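Local coordinates for mandelate racemase/muconate lactonizing protein (Alicyclobacillus acidocaldarius LAA1, PDB 3QLD) that belongs to the mandelate racemase/muconate lactonizing family of the enolase superfamily, pairing an N-terminal capping domain with a TIM-barrel-like C-terminal domain, at residues W118-T123 and V128-G133. Residues are numbered along the deposited sequence; the frame is centred on the assembly and turned at random.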
# COMPACT_ATOMS: atom_id res chain seq x y z
N TRP A 118 -12.15 -10.97 21.48
CA TRP A 118 -13.52 -11.06 22.01
C TRP A 118 -13.89 -12.53 22.12
O TRP A 118 -14.41 -12.94 23.16
CB TRP A 118 -14.52 -10.35 21.09
CG TRP A 118 -15.92 -10.85 21.29
CD1 TRP A 118 -16.79 -10.46 22.30
CD2 TRP A 118 -16.61 -11.85 20.53
NE1 TRP A 118 -17.98 -11.12 22.17
CE2 TRP A 118 -17.89 -12.00 21.11
CE3 TRP A 118 -16.27 -12.63 19.39
CZ2 TRP A 118 -18.85 -12.89 20.60
CZ3 TRP A 118 -17.22 -13.50 18.87
CH2 TRP A 118 -18.49 -13.65 19.50
N TYR A 119 -13.55 -13.32 21.09
CA TYR A 119 -13.94 -14.72 21.04
C TYR A 119 -13.32 -15.53 22.19
O TYR A 119 -14.01 -16.37 22.79
CB TYR A 119 -13.60 -15.35 19.67
CG TYR A 119 -13.96 -16.81 19.56
CD1 TYR A 119 -13.06 -17.79 20.00
CD2 TYR A 119 -15.18 -17.22 19.06
CE1 TYR A 119 -13.39 -19.16 19.94
CE2 TYR A 119 -15.53 -18.59 18.97
CZ TYR A 119 -14.61 -19.54 19.41
OH TYR A 119 -14.93 -20.88 19.34
N ALA A 120 -12.04 -15.30 22.49
CA ALA A 120 -11.42 -15.92 23.65
C ALA A 120 -12.13 -15.56 24.96
O ALA A 120 -12.32 -16.42 25.82
CB ALA A 120 -9.92 -15.57 23.73
N ALA A 121 -12.55 -14.31 25.11
CA ALA A 121 -13.19 -13.86 26.33
C ALA A 121 -14.60 -14.41 26.46
O ALA A 121 -15.07 -14.67 27.60
CB ALA A 121 -13.20 -12.32 26.38
N ARG A 122 -15.28 -14.57 25.32
CA ARG A 122 -16.63 -15.10 25.25
C ARG A 122 -16.64 -16.56 25.63
O ARG A 122 -17.60 -17.02 26.31
CB ARG A 122 -17.21 -14.89 23.86
CG ARG A 122 -18.64 -15.39 23.64
CD ARG A 122 -19.65 -14.43 24.21
NE ARG A 122 -20.97 -15.04 24.32
CZ ARG A 122 -22.07 -14.42 24.76
NH1 ARG A 122 -22.05 -13.12 25.10
NH2 ARG A 122 -23.21 -15.10 24.85
N THR A 123 -15.60 -17.29 25.20
CA THR A 123 -15.52 -18.73 25.43
C THR A 123 -14.66 -19.06 26.65
O THR A 123 -14.56 -20.22 27.01
CB THR A 123 -15.01 -19.54 24.19
OG1 THR A 123 -13.62 -19.28 23.96
CG2 THR A 123 -15.87 -19.31 22.90
N VAL A 128 -3.88 -17.67 23.37
CA VAL A 128 -2.73 -18.41 22.83
C VAL A 128 -2.95 -19.93 22.41
O VAL A 128 -2.54 -20.37 21.32
CB VAL A 128 -1.49 -18.21 23.70
CG1 VAL A 128 -1.63 -18.95 25.05
CG2 VAL A 128 -0.24 -18.70 22.95
N GLY A 129 -3.68 -20.68 23.24
CA GLY A 129 -4.06 -22.07 22.92
C GLY A 129 -5.02 -22.08 21.75
O GLY A 129 -5.06 -23.04 20.93
N LEU A 130 -5.79 -21.01 21.64
CA LEU A 130 -6.75 -20.93 20.55
C LEU A 130 -6.05 -20.87 19.20
O LEU A 130 -6.53 -21.44 18.22
CB LEU A 130 -7.67 -19.73 20.74
CG LEU A 130 -8.85 -19.90 21.70
CD1 LEU A 130 -9.93 -19.00 21.21
CD2 LEU A 130 -9.39 -21.34 21.74
N LEU A 131 -4.90 -20.17 19.18
CA LEU A 131 -4.04 -20.05 18.00
C LEU A 131 -2.94 -21.12 17.88
O LEU A 131 -2.14 -21.06 16.95
CB LEU A 131 -3.37 -18.67 17.97
CG LEU A 131 -4.39 -17.51 17.97
CD1 LEU A 131 -3.77 -16.27 18.57
CD2 LEU A 131 -4.91 -17.28 16.59
N GLY A 132 -2.87 -22.07 18.81
CA GLY A 132 -1.84 -23.13 18.71
C GLY A 132 -0.45 -22.73 19.18
O GLY A 132 0.58 -23.27 18.75
N GLY A 133 -0.39 -21.77 20.09
CA GLY A 133 0.90 -21.31 20.58
C GLY A 133 1.28 -22.12 21.79
O GLY A 133 0.56 -22.08 22.81
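The phenol ring of Y119 meets L130 at its edge: L130 CD1 lies in the ring plane, 3.6 Å from Y119 CD1 and 3.7 Å from Y119 CE1, so one methyl sits against the CD1-CE1 edge and the two side chains cross at about a right angle. T123 CG2 lies over the rim of one face of the same ring, 3.7 Å above the plane. The W118 ring has R122 CB 4.0 Å above one face, likewise offset toward the rim. With CG anti to the backbone N (chi1 179°), the Y119 ring extends alongside its helix and turns its CD1-CE1 edge to L130. L130 CD1 also reaches the helix backbone, 4.2 Å from A120 CA, and comes 4.3 Å from A120 CB. These apolar touches are the whole contact; no hydrogen bond crosses it, and the buried surface is 103 Å².

T123 is held by its hydroxyl, since OG1 donates to Y119 O at 3.2 Å. The hydroxyl approaches at a C=O...donor angle of 137°, tilted out of the carbonyl plane, and complements the backbone bond from T123 N, which comes from the opposite face. This grip is consistent with holding the rotation that places CG2 over the rim of the ring. On the other segment, G132 has positive phi (80°), and the bonds from G132 N to G129 O and from G133 N to V128 O complete a Schellman motif.

The contact thus joins the C-terminal part of helix 105-123 to the one-turn helix 127-130 across a four-residue connection. Y119 also touches P91, while W118 and R122 bind D38, by a hydrogen bond and a salt bridge respectively. V128 and L131 pack on I311 of helix 303-313, and L131 further meets F277 and L281 of helix 277-289, linking the short helix to helices of the barrel domain.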